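Side-chain contacts in phosphoribosylaminoimidazole-succinocarboxamide synthase (Thermotoga maritima, PDB 1KUT), which catalyses the ATP-dependent joining of L-aspartate to carboxyaminoimidazole ribonucleotide, giving SAICAR in de novo purine biosynthesis: residues G40-E45 and K215-V220; Y53-E56 and K60-L63; P109-F114 and K143-A148. All blocks are in the same frame, centred on the assembly; numbering follows the deposited sequence.

Contact 1 (G40-E45 and K215-V220); sequences GSICAE and KKYREV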
loop_
_atom_site.group_PDB
_atom_site.type_symbol
_atom_site.label_atom_id
_atom_site.label_comp_id
_atom_site.label_asym_id
_atom_site.label_seq_id
_atom_site.Cartn_x
_atom_site.Cartn_y
_atom_site.Cartn_z
ATOM N N GLY B 40 -19.182 23.532 -10.844
ATOM C CA GLY B 40 -17.791 23.894 -11.071
ATOM C C GLY B 40 -17.426 25.207 -10.402
ATOM O O GLY B 40 -16.342 25.351 -9.833
ATOM N N SER B 41 -18.340 26.172 -10.464
ATOM C CA SER B 41 -18.141 27.490 -9.863
ATOM C C SER B 41 -18.043 27.365 -8.351
ATOM O O SER B 41 -17.265 28.060 -7.697
ATOM C CB SER B 41 -19.319 28.389 -10.226
ATOM O OG SER B 41 -19.648 28.219 -11.601
ATOM N N ILE B 42 -18.851 26.464 -7.806
ATOM C CA ILE B 42 -18.896 26.210 -6.376
ATOM C C ILE B 42 -17.557 25.659 -5.895
ATOM O O ILE B 42 -16.984 26.158 -4.934
ATOM C CB ILE B 42 -20.049 25.208 -6.046
ATOM C CG1 ILE B 42 -21.370 25.979 -5.941
ATOM C CG2 ILE B 42 -19.747 24.426 -4.781
ATOM C CD1 ILE B 42 -22.582 25.115 -5.667
ATOM N N CYS B 43 -17.054 24.641 -6.585
ATOM C CA CYS B 43 -15.792 24.021 -6.202
ATOM C C CYS B 43 -14.597 24.957 -6.417
ATOM O O CYS B 43 -13.685 25.010 -5.592
ATOM C CB CYS B 43 -15.609 22.702 -6.967
ATOM S SG CYS B 43 -16.735 21.354 -6.388
ATOM N N ALA B 44 -14.613 25.709 -7.511
ATOM C CA ALA B 44 -13.534 26.639 -7.795
ATOM C C ALA B 44 -13.414 27.615 -6.639
ATOM O O ALA B 44 -12.326 27.827 -6.104
ATOM C CB ALA B 44 -13.806 27.398 -9.105
ATOM N N GLU B 45 -14.534 28.198 -6.232
ATOM C CA GLU B 45 -14.490 29.160 -5.138
ATOM C C GLU B 45 -14.144 28.580 -3.761
ATOM O O GLU B 45 -13.401 29.203 -3.006
ATOM C CB GLU B 45 -15.798 29.941 -5.058
ATOM C CG GLU B 45 -15.805 30.986 -3.972
ATOM C CD GLU B 45 -17.114 31.752 -3.924
ATOM O OE1 GLU B 45 -17.260 32.615 -3.021
ATOM O OE2 GLU B 45 -17.991 31.488 -4.794
ATOM N N LYS B 215 -26.597 20.193 -3.104
ATOM C CA LYS B 215 -26.823 20.781 -1.786
ATOM C C LYS B 215 -25.629 20.772 -0.825
ATOM O O LYS B 215 -25.360 21.780 -0.159
ATOM C CB LYS B 215 -28.031 20.139 -1.102
ATOM C CG LYS B 215 -28.385 20.845 0.194
ATOM C CD LYS B 215 -29.864 20.780 0.496
ATOM C CE LYS B 215 -30.223 21.786 1.576
ATOM N NZ LYS B 215 -31.698 21.888 1.764
ATOM N N LYS B 216 -24.918 19.650 -0.735
ATOM C CA LYS B 216 -23.766 19.592 0.163
ATOM C C LYS B 216 -22.715 20.606 -0.276
ATOM O O LYS B 216 -22.076 21.241 0.568
ATOM C CB LYS B 216 -23.143 18.187 0.198
ATOM C CG LYS B 216 -22.248 17.839 -0.990
ATOM C CD LYS B 216 -21.493 16.529 -0.755
ATOM C CE LYS B 216 -20.629 16.150 -1.962
ATOM N NZ LYS B 216 -19.958 14.815 -1.795
ATOM N N TYR B 217 -22.543 20.761 -1.592
ATOM C CA TYR B 217 -21.572 21.709 -2.130
ATOM C C TYR B 217 -21.953 23.133 -1.758
ATOM O O TYR B 217 -21.106 23.920 -1.316
ATOM C CB TYR B 217 -21.481 21.602 -3.657
ATOM C CG TYR B 217 -20.937 20.281 -4.147
ATOM C CD1 TYR B 217 -21.752 19.149 -4.209
ATOM C CD2 TYR B 217 -19.598 20.155 -4.536
ATOM C CE1 TYR B 217 -21.251 17.921 -4.649
ATOM C CE2 TYR B 217 -19.081 18.927 -4.971
ATOM C CZ TYR B 217 -19.918 17.817 -5.026
ATOM O OH TYR B 217 -19.434 16.607 -5.455
ATOM N N ARG B 218 -23.227 23.472 -1.945
ATOM C CA ARG B 218 -23.686 24.807 -1.615
ATOM C C ARG B 218 -23.422 25.070 -0.142
ATOM O O ARG B 218 -22.911 26.131 0.219
ATOM C CB ARG B 218 -25.179 24.966 -1.927
ATOM C CG ARG B 218 -25.526 24.935 -3.423
ATOM C CD ARG B 218 -26.950 25.434 -3.673
ATOM N NE ARG B 218 -27.920 24.743 -2.821
ATOM C CZ ARG B 218 -28.603 23.649 -3.165
ATOM N NH1 ARG B 218 -28.446 23.098 -4.366
ATOM N NH2 ARG B 218 -29.436 23.092 -2.290
ATOM N N GLU B 219 -23.755 24.094 0.705
ATOM C CA GLU B 219 -23.547 24.228 2.148
ATOM C C GLU B 219 -22.067 24.411 2.492
ATOM O O GLU B 219 -21.713 25.278 3.292
ATOM C CB GLU B 219 -24.136 23.012 2.890
ATOM C CG GLU B 219 -25.672 23.041 3.005
ATOM C CD GLU B 219 -26.265 21.837 3.747
ATOM O OE1 GLU B 219 -27.512 21.759 3.864
ATOM O OE2 GLU B 219 -25.494 20.968 4.211
ATOM N N VAL B 220 -21.199 23.599 1.894
ATOM C CA VAL B 220 -19.756 23.741 2.151
ATOM C C VAL B 220 -19.284 25.153 1.786
ATOM O O VAL B 220 -18.635 25.828 2.591
ATOM C CB VAL B 220 -18.920 22.716 1.342
ATOM C CG1 VAL B 220 -17.431 23.020 1.489
ATOM C CG2 VAL B 220 -19.210 21.315 1.840
#

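Contact 2 (Y53-E56 and K60-L63); sequences YLSE and KTHL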
loop_
_atom_site.group_PDB
_atom_site.type_symbol
_atom_site.label_atom_id
_atom_site.label_comp_id
_atom_site.label_asym_id
_atom_site.label_seq_id
_atom_site.Cartn_x
_atom_site.Cartn_y
_atom_site.Cartn_z
ATOM N N TYR B 53 -6.432 30.527 2.618
ATOM C CA TYR B 53 -6.271 30.355 4.062
ATOM C C TYR B 53 -4.969 29.622 4.384
ATOM O O TYR B 53 -4.254 29.977 5.315
ATOM C CB TYR B 53 -7.455 29.550 4.596
ATOM C CG TYR B 53 -7.306 29.022 6.002
ATOM C CD1 TYR B 53 -7.430 29.867 7.110
ATOM C CD2 TYR B 53 -7.088 27.662 6.227
ATOM C CE1 TYR B 53 -7.349 29.361 8.418
ATOM C CE2 TYR B 53 -7.001 27.149 7.511
ATOM C CZ TYR B 53 -7.134 28.001 8.608
ATOM O OH TYR B 53 -7.055 27.473 9.884
ATOM N N LEU B 54 -4.699 28.576 3.616
ATOM C CA LEU B 54 -3.511 27.748 3.761
ATOM C C LEU B 54 -2.222 28.509 3.417
ATOM O O LEU B 54 -1.235 28.452 4.163
ATOM C CB LEU B 54 -3.639 26.533 2.836
ATOM C CG LEU B 54 -4.148 25.174 3.348
ATOM C CD1 LEU B 54 -5.145 25.357 4.467
ATOM C CD2 LEU B 54 -4.749 24.397 2.171
ATOM N N SER B 55 -2.243 29.211 2.283
ATOM C CA SER B 55 -1.088 29.972 1.808
ATOM C C SER B 55 -0.675 31.121 2.728
ATOM O O SER B 55 0.515 31.368 2.923
ATOM C CB SER B 55 -1.355 30.525 0.407
ATOM O OG SER B 55 -1.576 29.474 -0.517
ATOM N N GLU B 56 -1.638 31.849 3.283
ATOM C CA GLU B 56 -1.231 32.920 4.174
ATOM C C GLU B 56 -0.615 32.320 5.423
ATOM O O GLU B 56 -0.089 33.032 6.262
ATOM C CB GLU B 56 -2.399 33.854 4.520
ATOM C CG GLU B 56 -3.767 33.238 4.477
ATOM C CD GLU B 56 -4.863 34.266 4.733
ATOM O OE1 GLU B 56 -4.884 35.309 4.030
ATOM O OE2 GLU B 56 -5.703 34.030 5.633
ATOM N N LYS B 60 2.680 26.107 0.852
ATOM C CA LYS B 60 2.775 26.443 -0.563
ATOM C C LYS B 60 1.694 25.737 -1.362
ATOM O O LYS B 60 1.585 24.505 -1.305
ATOM C CB LYS B 60 4.144 26.027 -1.131
ATOM C CG LYS B 60 5.352 26.679 -0.464
ATOM C CD LYS B 60 6.654 26.234 -1.124
ATOM C CE LYS B 60 7.842 27.041 -0.597
ATOM N NZ LYS B 60 7.999 26.917 0.883
ATOM N N THR B 61 0.896 26.512 -2.095
ATOM C CA THR B 61 -0.156 25.954 -2.939
ATOM C C THR B 61 -0.014 26.667 -4.281
ATOM O O THR B 61 0.628 27.720 -4.361
ATOM C CB THR B 61 -1.573 26.181 -2.350
ATOM O OG1 THR B 61 -2.026 27.503 -2.646
ATOM C CG2 THR B 61 -1.554 26.002 -0.835
ATOM N N HIS B 62 -0.601 26.102 -5.332
ATOM C CA HIS B 62 -0.472 26.689 -6.658
ATOM C C HIS B 62 -1.451 27.814 -7.008
ATOM O O HIS B 62 -1.378 28.374 -8.104
ATOM C CB HIS B 62 -0.505 25.560 -7.726
ATOM C CG HIS B 62 -1.861 24.954 -7.971
ATOM N ND1 HIS B 62 -2.881 24.974 -7.039
ATOM C CD2 HIS B 62 -2.340 24.264 -9.036
ATOM C CE1 HIS B 62 -3.929 24.325 -7.519
ATOM N NE2 HIS B 62 -3.623 23.883 -8.728
ATOM N N LEU B 63 -2.347 28.168 -6.081
ATOM C CA LEU B 63 -3.312 29.233 -6.357
ATOM C C LEU B 63 -2.710 30.630 -6.441
ATOM O O LEU B 63 -2.027 31.087 -5.514
ATOM C CB LEU B 63 -4.425 29.273 -5.299
ATOM C CG LEU B 63 -5.351 30.512 -5.324
ATOM C CD1 LEU B 63 -6.180 30.516 -6.620
ATOM C CD2 LEU B 63 -6.289 30.527 -4.099
HETATM O O HOH W 1 1.638 29.268 -1.564
#

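Contact 3 (P109-F114 and K143-A148); sequences PLVEFF and KMKEAA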
loop_
_atom_site.group_PDB
_atom_site.type_symbol
_atom_site.label_atom_id
_atom_site.label_comp_id
_atom_site.label_asym_id
_atom_site.label_seq_id
_atom_site.Cartn_x
_atom_site.Cartn_y
_atom_site.Cartn_z
ATOM N N PRO B 109 -3.418 10.837 12.678
ATOM C CA PRO B 109 -3.714 10.975 11.251
ATOM C C PRO B 109 -2.957 9.959 10.391
ATOM O O PRO B 109 -1.731 9.823 10.482
ATOM C CB PRO B 109 -3.291 12.412 10.944
ATOM C CG PRO B 109 -3.431 13.111 12.286
ATOM C CD PRO B 109 -2.857 12.086 13.222
ATOM N N LEU B 110 -3.693 9.259 9.542
ATOM C CA LEU B 110 -3.090 8.274 8.657
ATOM C C LEU B 110 -2.936 8.815 7.232
ATOM O O LEU B 110 -3.899 9.329 6.640
ATOM C CB LEU B 110 -3.940 7.010 8.648
ATOM C CG LEU B 110 -3.498 5.918 7.683
ATOM C CD1 LEU B 110 -2.159 5.321 8.108
ATOM C CD2 LEU B 110 -4.573 4.874 7.643
ATOM N N VAL B 111 -1.715 8.711 6.704
ATOM C CA VAL B 111 -1.392 9.152 5.352
ATOM C C VAL B 111 -1.179 7.938 4.453
ATOM O O VAL B 111 -0.377 7.075 4.784
ATOM C CB VAL B 111 -0.085 9.959 5.310
ATOM C CG1 VAL B 111 0.092 10.566 3.930
ATOM C CG2 VAL B 111 -0.092 11.027 6.382
ATOM N N GLU B 112 -1.881 7.895 3.316
ATOM C CA GLU B 112 -1.785 6.804 2.345
ATOM C C GLU B 112 -1.476 7.335 0.945
ATOM O O GLU B 112 -2.028 8.357 0.525
ATOM C CB GLU B 112 -3.113 6.050 2.230
ATOM C CG GLU B 112 -3.562 5.260 3.438
ATOM C CD GLU B 112 -4.735 4.325 3.111
ATOM O OE1 GLU B 112 -5.871 4.804 2.869
ATOM O OE2 GLU B 112 -4.510 3.099 3.085
ATOM N N PHE B 113 -0.624 6.634 0.204
ATOM C CA PHE B 113 -0.331 7.051 -1.162
ATOM C C PHE B 113 -0.988 6.108 -2.162
ATOM O O PHE B 113 -1.068 4.900 -1.958
ATOM C CB PHE B 113 1.170 7.087 -1.439
ATOM C CG PHE B 113 1.894 8.201 -0.748
ATOM C CD1 PHE B 113 2.259 8.089 0.593
ATOM C CD2 PHE B 113 2.225 9.369 -1.443
ATOM C CE1 PHE B 113 2.947 9.125 1.232
ATOM C CE2 PHE B 113 2.914 10.410 -0.807
ATOM C CZ PHE B 113 3.276 10.289 0.532
ATOM N N PHE B 114 -1.452 6.683 -3.257
ATOM C CA PHE B 114 -2.086 5.932 -4.326
ATOM C C PHE B 114 -1.545 6.437 -5.653
ATOM O O PHE B 114 -1.533 7.640 -5.921
ATOM C CB PHE B 114 -3.593 6.151 -4.310
ATOM C CG PHE B 114 -4.282 5.507 -3.160
ATOM C CD1 PHE B 114 -4.757 4.201 -3.262
ATOM C CD2 PHE B 114 -4.472 6.208 -1.966
ATOM C CE1 PHE B 114 -5.419 3.599 -2.194
ATOM C CE2 PHE B 114 -5.132 5.614 -0.885
ATOM C CZ PHE B 114 -5.611 4.307 -1.000
ATOM N N LYS B 143 8.265 14.834 2.465
ATOM C CA LYS B 143 7.805 16.220 2.463
ATOM C C LYS B 143 6.290 16.197 2.240
ATOM O O LYS B 143 5.527 16.809 2.997
ATOM C CB LYS B 143 8.471 17.009 1.334
ATOM C CG LYS B 143 9.894 17.455 1.653
ATOM C CD LYS B 143 10.509 18.283 0.535
ATOM C CE LYS B 143 11.816 18.914 1.001
ATOM N NZ LYS B 143 12.549 19.598 -0.104
HETATM N N MSE B 144 5.870 15.479 1.200
HETATM C CA MSE B 144 4.456 15.356 0.863
HETATM C C MSE B 144 3.650 14.865 2.034
HETATM O O MSE B 144 2.526 15.297 2.222
HETATM C CB MSE B 144 4.252 14.411 -0.324
HETATM C CG MSE B 144 4.654 15.029 -1.609
HETATM SE SE MSE B 144 4.090 13.922 -3.035
HETATM C CE MSE B 144 5.680 12.777 -3.183
ATOM N N LYS B 145 4.209 13.945 2.811
ATOM C CA LYS B 145 3.505 13.450 3.987
ATOM C C LYS B 145 3.377 14.558 5.034
ATOM O O LYS B 145 2.306 14.751 5.607
ATOM C CB LYS B 145 4.253 12.270 4.604
ATOM C CG LYS B 145 3.652 10.908 4.291
ATOM C CD LYS B 145 4.456 9.777 4.947
ATOM C CE LYS B 145 4.523 9.921 6.468
ATOM N NZ LYS B 145 5.240 8.758 7.086
ATOM N N GLU B 146 4.468 15.282 5.283
ATOM C CA GLU B 146 4.476 16.361 6.280
ATOM C C GLU B 146 3.518 17.473 5.874
ATOM O O GLU B 146 2.784 18.023 6.696
ATOM C CB GLU B 146 5.889 16.954 6.437
ATOM C CG GLU B 146 6.996 15.942 6.755
ATOM C CD GLU B 146 8.395 16.586 6.825
ATOM O OE1 GLU B 146 8.666 17.344 7.796
ATOM O OE2 GLU B 146 9.219 16.336 5.903
ATOM N N ALA B 147 3.536 17.807 4.595
ATOM C CA ALA B 147 2.664 18.842 4.098
ATOM C C ALA B 147 1.212 18.378 4.261
ATOM O O ALA B 147 0.378 19.089 4.841
ATOM C CB ALA B 147 2.986 19.120 2.645
ATOM N N ALA B 148 0.916 17.181 3.760
ATOM C CA ALA B 148 -0.433 16.629 3.847
ATOM C C ALA B 148 -1.022 16.723 5.254
ATOM O O ALA B 148 -2.138 17.226 5.425
ATOM C CB ALA B 148 -0.438 15.188 3.375
#

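Contact 1 (G40-E45 and K215-V220)
I42 and Y217 make the apolar heart of this contact between two helices. The methyl CG2 of I42 sits 3.5 Å from CB of Y217, at the root of the aromatic side chain and near the plane of its ring, so the isoleucine branch meets the tyrosine beside the ring and not over a face. The two side chains run at about a right angle to each other. The other arm of I42, with CG1 set anti to the carbonyl carbon (chi1 -83°) and then fully extended, carries CD1 to within 3.7 Å of CG of R218. I42 thus spans two consecutive residues of the partner helix, one methyl to each. L214, one turn earlier on that helix, also touches it.

A second kind of contact is sulfur to aromatic. SG of C43 lies 3.6 Å from CD2 of Y217 and 4.7 Å from the ring centroid, 74° off the ring normal, which puts the sulfur at the ring edge. Helices 39-55 and 214-229 pack here, 9.7 Å apart at the closest approach of the two short segments, with their directions 34° apart; 214-229 is the last helix of the chain. F21 of strand 16-21 and S188 also lie against C43, while P189 touches Y217.

The polar ends turn to partners elsewhere. The hydroxyl of Y217 hydrogen-bonds D190, which anchors the far end of the ring, and R218 NH1 makes a salt bridge to D212, while its CG faces I42.

Contact 2 (Y53-E56 and K60-L63)
S55 and T61 meet through torsions that turn both hydroxyls toward each other, between the helix end and the loop. On the helix, OG of S55 lies anti to its carbonyl carbon (chi1 -61°). On the loop, chi1 of T61 (81°) sets OG1 between its own backbone N and carbonyl carbon, and so places CG2 anti to that carbonyl carbon. Both branches of the threonine consequently reach the serine: OG1 donates a hydrogen bond to S55 OG at 2.9 Å, and CG2 lies 3.5 Å from the same S55 OG.

The segments belong to a short helix-to-strand connection, in which helix 39-55 ends and the chain returns through K60-L63 to strand 63-67, an edge strand, within this chain, of an antiparallel sheet. The serine hydroxyl is gripped from its own helix as well, since it hydrogen-bonds the carbonyl of M51 one turn back. A water adds a second link between the segments, accepting from T61 N at 2.9 Å and giving S55 OG a weak bond at 3.4 Å. Replacing this serine by an alanine removes that shared acceptor, and the threonine OG1 is then likely to be set free to turn and the water to lose its weak hold on the helix.

Apolar contact is slighter. CB of L54 approaches CG2 of T61 at 4.3 Å, and the T61 side chain also touches M51. L54 itself is buried, with I151 and L155 of helix 138-160 and the loop residue I187 around it, while L63 continues the packing toward the helix by touching A48 and M51.

Contact 3 (P109-F114 and K143-A148)
Helix 138-160 packs across an antiparallel sheet that includes strands 78-87, 105-115 and 164-175, and here V111 and F113 of strand 105-115 meet M144 and K145 of that helix. The strand and helix segments run at 136° to each other, 9.4 Å apart at their closest. V111 and F113, two apart on the strand, both point to the helix, whereas E112 between them turns the other way and makes salt bridges with R87 and R97.

The aliphatic stem of K145 meets both strand side chains. Its CG lies 3.6 Å from CG1 of V111, the valine methyl set anti to the backbone N (chi1 -172°), and also 3.6 Å from CE1 of F113. CD of K145 follows at 4.1 Å from the same F113 CE1. The lysine crosses the phenylalanine at about a right angle, with CG near the plane of the ring and at its edge, so this is hydrocarbon against a ring rim and not a charge over a face. On the other flank of the ring, CE2 of F113 stands 4.2 Å from CB of M144, a selenomethionine, which also packs on F173.

The lysine chain bends about its CG-CD bond (chi3 59°), and its NZ forms a salt bridge with D128 of the second subunit; E142 is a long, weak ion partner. K145 therefore does two jobs: its methylenes join the apolar layer between sheet and helix, while its charged end probably helps hold the second subunit through D128.

From the N terminus, helix 39-55 supplies the first half of contact 1 near its start and of contact 2 near its end. Contact 2 closes almost at once, across the short loop that leads into strand 63-67. After strand 71-74 completes that strand's sheet, the chain passes into the second antiparallel sheet, and contact 3 closes a loop of 28 residues between strand 105-115 and helix 138-160, in series with contact 2. Contact 1 closes last, when helix 214-229 returns to helix 39-55, so both others nest inside its long loop. Contacts 1 and 3 lie on opposite sides of the chain's centre, their centres about 25 Å apart, and none of the three touches another.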